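Local coordinates for phosphocarrier protein (Mycoplasma capricolum, PDB 1PCH) that carries phosphoryl groups within the phosphoenolpyruvate-dependent sugar phosphotransferase system, which phosphorylates sugars as they enter the cell, at residues A[1-12]-A[54-65]. Numbering follows the deposited sequence.
Sequences AKFSAIITDKVG and IKTGTEITIQAD
Phe3 and Ile62 face each other in an antiparallel hydrogen-bonded pair, each backbone N-H donating to the other's carbonyl O. Ala5 with Ile60 repeats the pattern, and the N-to-C directions of the two strand segments differ by 162°, close to fully antiparallel. On the helix-covered face, Ile62 CB lies off-centre over the Phe3 ring, 4.3 Å from its centroid. Ile7, just past the strand, is the residue most covered by the partner segment: its CG1 lies 3.6 Å from Ile54 CG2 and 4.0 Å from Ile60 CG2, crossing both side chains at about a right angle. Branched aliphatic residues suit this buried corner, and small Ala5 leaves room for Ile86.

The other face is open to solvent and mostly polar. Ser4 OG and Thr61 OG1 share a hydrogen bond of 2.9 Å, both hydroxyls set beside their own backbone N (chi1 -58° and -65°). Lys2 bends at chi3 and brings CE to 3.4 Å from Gln63 OE1. Ile6 CD1 rests on the methylenes of Glu59, which cover it there.

Beyond the strands, Gly57, at positive phi in the type II turn 55-58, donates its N-H to Ile7 O. Thr56 OG1 bonds Asp9 O, modelled so short that its length is doubtful. Asp9 OD1 accepts from Val11 N in an Asx turn, leaving OD2 to bond the active-site His14.

In this open-faced beta-sandwich, the HPr fold, strand 2-6 edges the four-stranded sheet and 59-65 separates it from strand 31-36, where Ile62 touches Ile32 and Ile34. Helix 69-82 covers Phe3 through Ile73 and Lys77 and meets Ile60 through Met80.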
ATOM      1  N   ALA A   1      -8.088   2.104  10.668  1.00 21.82           N
ATOM      2  CA  ALA A   1      -7.428   0.813  10.642  1.00 22.24           C
ATOM      3  C   ALA A   1      -6.038   0.983  10.008  1.00 19.47           C
ATOM      4  O   ALA A   1      -5.879   1.739   9.074  1.00 24.62           O
ATOM      5  CB  ALA A   1      -8.250  -0.184   9.821  1.00 33.64           C
ATOM      6  N   LYS A   2      -5.054   0.253  10.552  1.00 19.68           N
ATOM      7  CA  LYS A   2      -3.719   0.422   9.994  1.00 20.95           C
ATOM      8  C   LYS A   2      -2.782  -0.719  10.225  1.00 23.53           C
ATOM      9  O   LYS A   2      -2.895  -1.575  11.109  1.00 24.98           O
ATOM     10  CB  LYS A   2      -3.135   1.717  10.560  1.00 25.93           C
ATOM     11  CG  LYS A   2      -2.430   1.594  11.868  1.00 32.47           C
ATOM     12  CD  LYS A   2      -2.306   2.963  12.564  1.00 36.66           C
ATOM     13  CE  LYS A   2      -1.320   3.875  11.882  1.00 39.72           C
ATOM     14  NZ  LYS A   2      -1.274   5.240  12.492  1.00 50.37           N
ATOM     15  N   PHE A   3      -1.705  -0.700   9.409  1.00 20.05           N
ATOM     16  CA  PHE A   3      -0.669  -1.688   9.538  1.00 20.87           C
ATOM     17  C   PHE A   3       0.617  -1.133   8.937  1.00 21.55           C
ATOM     18  O   PHE A   3       0.598  -0.243   8.108  1.00 19.03           O
ATOM     19  CB  PHE A   3      -1.013  -3.044   8.982  1.00 24.83           C
ATOM     20  CG  PHE A   3      -0.909  -3.203   7.484  1.00 26.17           C
ATOM     21  CD1 PHE A   3       0.276  -3.567   6.902  1.00 29.25           C
ATOM     22  CD2 PHE A   3      -2.030  -2.975   6.690  1.00 28.14           C
ATOM     23  CE1 PHE A   3       0.383  -3.718   5.523  1.00 30.39           C
ATOM     24  CE2 PHE A   3      -1.934  -3.132   5.316  1.00 30.42           C
ATOM     25  CZ  PHE A   3      -0.737  -3.493   4.746  1.00 29.25           C
ATOM     26  N   SER A   4       1.726  -1.647   9.467  1.00 21.48           N
ATOM     27  CA  SER A   4       3.009  -1.176   8.959  1.00 18.20           C
ATOM     28  C   SER A   4       3.761  -2.384   8.513  1.00 16.77           C
ATOM     29  O   SER A   4       3.520  -3.518   8.972  1.00 19.64           O
ATOM     30  CB  SER A   4       3.762  -0.405  10.034  1.00 21.21           C
ATOM     31  OG  SER A   4       3.052   0.690  10.507  1.00 32.52           O
ATOM     32  N   ALA A   5       4.655  -2.217   7.542  1.00 17.13           N
ATOM     33  CA  ALA A   5       5.410  -3.400   7.101  1.00 17.25           C
ATOM     34  C   ALA A   5       6.697  -2.890   6.458  1.00 15.64           C
ATOM     35  O   ALA A   5       6.768  -1.730   6.037  1.00 18.61           O
ATOM     36  CB  ALA A   5       4.645  -4.281   6.183  1.00 22.63           C
ATOM     37  N   ILE A   6       7.651  -3.751   6.303  1.00 17.81           N
ATOM     38  CA  ILE A   6       8.884  -3.275   5.611  1.00 18.46           C
ATOM     39  C   ILE A   6       8.797  -3.833   4.187  1.00 17.25           C
ATOM     40  O   ILE A   6       8.504  -4.997   4.025  1.00 19.46           O
ATOM     41  CB  ILE A   6      10.110  -3.887   6.304  1.00 23.32           C
ATOM     42  CG1 ILE A   6      10.291  -3.392   7.750  1.00 24.38           C
ATOM     43  CG2 ILE A   6      11.365  -3.712   5.485  1.00 19.08           C
ATOM     44  CD1 ILE A   6      10.224  -1.914   7.908  1.00 27.25           C
ATOM     45  N   ILE A   7       9.061  -3.011   3.217  1.00 15.24           N
ATOM     46  CA  ILE A   7       9.076  -3.415   1.822  1.00 16.97           C
ATOM     47  C   ILE A   7      10.318  -4.278   1.568  1.00 16.36           C
ATOM     48  O   ILE A   7      11.412  -3.818   1.754  1.00 17.74           O
ATOM     49  CB  ILE A   7       9.184  -2.171   0.901  1.00 17.86           C
ATOM     50  CG1 ILE A   7       8.029  -1.217   1.061  1.00 18.21           C
ATOM     51  CG2 ILE A   7       9.441  -2.653  -0.514  1.00 21.08           C
ATOM     52  CD1 ILE A   7       6.674  -1.867   0.718  1.00 23.81           C
ATOM     53  N   THR A   8      10.102  -5.533   1.187  1.00 20.38           N
ATOM     54  CA  THR A   8      11.279  -6.375   0.972  1.00 25.71           C
ATOM     55  C   THR A   8      11.569  -6.617  -0.477  1.00 29.32           C
ATOM     56  O   THR A   8      12.587  -7.255  -0.790  1.00 29.16           O
ATOM     57  CB  THR A   8      11.140  -7.698   1.723  1.00 27.48           C
ATOM     58  OG1 THR A   8       9.810  -8.202   1.558  1.00 27.51           O
ATOM     59  CG2 THR A   8      11.326  -7.404   3.219  1.00 28.72           C
ATOM     60  N   ASP A   9      10.676  -6.123  -1.342  1.00 28.84           N
ATOM     61  CA  ASP A   9      10.892  -6.288  -2.778  1.00 24.69           C
ATOM     62  C   ASP A   9      12.218  -5.519  -3.124  1.00 20.86           C
ATOM     63  O   ASP A   9      12.365  -4.452  -2.609  1.00 16.71           O
ATOM     64  CB  ASP A   9       9.761  -5.646  -3.549  1.00 23.37           C
ATOM     65  CG  ASP A   9       9.877  -5.857  -5.048  1.00 26.35           C
ATOM     66  OD1 ASP A   9      10.966  -5.666  -5.600  1.00 31.03           O
ATOM     67  OD2 ASP A   9       8.836  -6.195  -5.667  1.00 29.47           O
ATOM     68  N   LYS A  10      13.089  -6.157  -3.863  1.00 25.76           N
ATOM     69  CA  LYS A  10      14.390  -5.592  -4.209  1.00 27.27           C
ATOM     70  C   LYS A  10      14.301  -4.422  -5.152  1.00 32.50           C
ATOM     71  O   LYS A  10      15.287  -3.694  -5.374  1.00 38.88           O
ATOM     72  CB  LYS A  10      15.281  -6.696  -4.803  1.00 25.87           C
ATOM     73  CG  LYS A  10      15.709  -7.724  -3.709  1.00 29.54           C
ATOM     74  CD  LYS A  10      16.627  -8.743  -4.329  1.00 35.38           C
ATOM     75  CE  LYS A  10      16.449 -10.140  -3.833  1.00 40.18           C
ATOM     76  NZ  LYS A  10      17.048 -11.136  -4.799  1.00 46.77           N
ATOM     77  N   VAL A  11      13.137  -4.195  -5.739  1.00 34.90           N
ATOM     78  CA  VAL A  11      12.979  -3.050  -6.655  1.00 33.55           C
ATOM     79  C   VAL A  11      12.101  -1.994  -6.003  1.00 34.07           C
ATOM     80  O   VAL A  11      11.843  -0.913  -6.517  1.00 50.38           O
ATOM     81  CB  VAL A  11      12.351  -3.498  -7.997  1.00 36.17           C
ATOM     82  CG1 VAL A  11      12.300  -2.312  -8.959  1.00 37.73           C
ATOM     83  CG2 VAL A  11      13.194  -4.617  -8.628  1.00 37.59           C
ATOM     84  N   GLY A  12      11.572  -2.329  -4.798  1.00 24.92           N
ATOM     85  CA  GLY A  12      10.728  -1.375  -4.137  1.00 20.25           C
ATOM     86  C   GLY A  12       9.261  -1.529  -4.579  1.00 19.34           C
ATOM     87  O   GLY A  12       8.849  -2.562  -5.030  1.00 25.59           O
ATOM     88  N   ILE A  54       8.946   4.417  -3.346  1.00 18.17           N
ATOM     89  CA  ILE A  54       9.297   3.689  -2.110  1.00 17.39           C
ATOM     90  C   ILE A  54      10.275   2.622  -2.409  1.00 18.27           C
ATOM     91  O   ILE A  54      10.094   1.864  -3.346  1.00 20.71           O
ATOM     92  CB  ILE A  54       7.992   3.129  -1.503  1.00 22.37           C
ATOM     93  CG1 ILE A  54       7.124   4.245  -0.957  1.00 22.30           C
ATOM     94  CG2 ILE A  54       8.283   2.019  -0.518  1.00 23.40           C
ATOM     95  CD1 ILE A  54       5.661   3.985  -0.912  1.00 19.83           C
ATOM     96  N   LYS A  55      11.448   2.661  -1.712  1.00 17.59           N
ATOM     97  CA  LYS A  55      12.439   1.620  -2.106  1.00 19.22           C
ATOM     98  C   LYS A  55      12.548   0.561  -1.000  1.00 19.37           C
ATOM     99  O   LYS A  55      12.050   0.730   0.116  1.00 19.81           O
ATOM    100  CB  LYS A  55      13.769   2.306  -2.345  1.00 23.25           C
ATOM    101  CG  LYS A  55      13.809   3.348  -3.419  1.00 28.07           C
ATOM    102  CD  LYS A  55      14.265   2.857  -4.759  1.00 32.54           C
ATOM    103  CE  LYS A  55      14.380   4.030  -5.768  1.00 33.28           C
ATOM    104  NZ  LYS A  55      15.755   4.132  -6.310  1.00 30.23           N
ATOM    105  N   THR A  56      13.208  -0.525  -1.349  1.00 21.19           N
ATOM    106  CA  THR A  56      13.432  -1.628  -0.420  1.00 20.48           C
ATOM    107  C   THR A  56      13.961  -1.124   0.937  1.00 21.86           C
ATOM    108  O   THR A  56      14.817  -0.212   0.979  1.00 16.15           O
ATOM    109  CB  THR A  56      14.553  -2.524  -1.018  1.00 18.84           C
ATOM    110  OG1 THR A  56      14.224  -2.807  -2.366  1.00 21.69           O
ATOM    111  CG2 THR A  56      14.807  -3.725  -0.201  1.00 19.71           C
ATOM    112  N   GLY A  57      13.479  -1.730   1.985  1.00 21.42           N
ATOM    113  CA  GLY A  57      13.836  -1.487   3.358  1.00 19.45           C
ATOM    114  C   GLY A  57      13.027  -0.434   4.025  1.00 20.49           C
ATOM    115  O   GLY A  57      13.027  -0.188   5.225  1.00 19.33           O
ATOM    116  N   THR A  58      12.213   0.248   3.158  1.00 18.07           N
ATOM    117  CA  THR A  58      11.389   1.300   3.675  1.00 18.75           C
ATOM    118  C   THR A  58      10.238   0.722   4.488  1.00 18.17           C
ATOM    119  O   THR A  58       9.621  -0.258   4.102  1.00 21.61           O
ATOM    120  CB  THR A  58      10.807   2.183   2.543  1.00 20.40           C
ATOM    121  OG1 THR A  58      11.909   2.705   1.774  1.00 25.86           O
ATOM    122  CG2 THR A  58      10.037   3.363   3.078  1.00 24.45           C
ATOM    123  N   GLU A  59       9.986   1.324   5.624  1.00 20.99           N
ATOM    124  CA  GLU A  59       8.876   0.924   6.452  1.00 23.59           C
ATOM    125  C   GLU A  59       7.686   1.849   6.043  1.00 25.59           C
ATOM    126  O   GLU A  59       7.760   3.052   6.079  1.00 23.56           O
ATOM    127  CB  GLU A  59       9.117   1.151   7.943  1.00 27.16           C
ATOM    128  CG  GLU A  59       7.967   0.560   8.779  1.00 33.35           C
ATOM    129  CD  GLU A  59       8.223   0.748  10.276  1.00 41.69           C
ATOM    130  OE1 GLU A  59       8.079   1.887  10.743  1.00 43.88           O
ATOM    131  OE2 GLU A  59       8.556  -0.260  10.949  1.00 46.87           O
ATOM    132  N   ILE A  60       6.640   1.141   5.625  1.00 21.02           N
ATOM    133  CA  ILE A  60       5.452   1.871   5.209  1.00 18.49           C
ATOM    134  C   ILE A  60       4.336   1.573   6.211  1.00 18.42           C
ATOM    135  O   ILE A  60       4.340   0.563   6.896  1.00 20.87           O
ATOM    136  CB  ILE A  60       5.025   1.440   3.819  1.00 15.97           C
ATOM    137  CG1 ILE A  60       4.676  -0.066   3.715  1.00 20.55           C
ATOM    138  CG2 ILE A  60       6.084   1.823   2.799  1.00 19.99           C
ATOM    139  CD1 ILE A  60       3.433  -0.351   2.922  1.00 26.88           C
ATOM    140  N   THR A  61       3.383   2.496   6.194  1.00 15.40           N
ATOM    141  CA  THR A  61       2.209   2.365   7.017  1.00 16.81           C
ATOM    142  C   THR A  61       0.993   2.600   6.104  1.00 17.84           C
ATOM    143  O   THR A  61       1.066   3.486   5.274  1.00 13.98           O
ATOM    144  CB  THR A  61       2.192   3.429   8.137  1.00 19.41           C
ATOM    145  OG1 THR A  61       3.322   3.133   8.997  1.00 23.32           O
ATOM    146  CG2 THR A  61       0.954   3.182   8.994  1.00 18.82           C
ATOM    147  N   ILE A  62       0.048   1.701   6.209  1.00 18.51           N
ATOM    148  CA  ILE A  62      -1.186   1.835   5.466  1.00 18.39           C
ATOM    149  C   ILE A  62      -2.314   2.126   6.487  1.00 19.12           C
ATOM    150  O   ILE A  62      -2.432   1.431   7.506  1.00 19.37           O
ATOM    151  CB  ILE A  62      -1.553   0.600   4.654  1.00 16.19           C
ATOM    152  CG1 ILE A  62      -0.500   0.153   3.681  1.00 20.75           C
ATOM    153  CG2 ILE A  62      -2.900   0.800   3.965  1.00 20.71           C
ATOM    154  CD1 ILE A  62      -0.277   1.083   2.531  1.00 25.95           C
ATOM    155  N   GLN A  63      -3.021   3.192   6.232  1.00 17.29           N
ATOM    156  CA  GLN A  63      -4.087   3.660   7.086  1.00 22.25           C
ATOM    157  C   GLN A  63      -5.404   3.656   6.263  1.00 21.70           C
ATOM    158  O   GLN A  63      -5.392   4.240   5.198  1.00 19.44           O
ATOM    159  CB  GLN A  63      -3.861   5.090   7.577  1.00 26.53           C
ATOM    160  CG  GLN A  63      -4.896   5.583   8.582  1.00 34.95           C
ATOM    161  CD  GLN A  63      -4.228   5.951   9.920  1.00 42.74           C
ATOM    162  OE1 GLN A  63      -4.306   5.179  10.868  1.00 54.62           O
ATOM    163  NE2 GLN A  63      -3.563   7.094   9.963  1.00 45.23           N
ATOM    164  N   ALA A  64      -6.389   2.982   6.790  1.00 21.28           N
ATOM    165  CA  ALA A  64      -7.697   2.951   6.080  1.00 20.72           C
ATOM    166  C   ALA A  64      -8.711   3.616   7.031  1.00 22.06           C
ATOM    167  O   ALA A  64      -8.726   3.302   8.222  1.00 21.98           O
ATOM    168  CB  ALA A  64      -8.073   1.542   5.767  1.00 16.22           C
ATOM    169  N   ASP A  65      -9.489   4.526   6.512  1.00 19.33           N
ATOM    170  CA  ASP A  65     -10.500   5.197   7.335  1.00 26.45           C
ATOM    171  C   ASP A  65     -11.808   5.169   6.568  1.00 27.55           C
ATOM    172  O   ASP A  65     -11.954   5.560   5.411  1.00 22.69           O
ATOM    173  CB  ASP A  65     -10.082   6.569   7.784  1.00 30.90           C
ATOM    174  CG  ASP A  65      -8.684   6.571   8.415  1.00 41.07           C
ATOM    175  OD1 ASP A  65      -8.511   5.922   9.472  1.00 57.01           O
ATOM    176  OD2 ASP A  65      -7.760   7.187   7.829  1.00 45.64           O
TER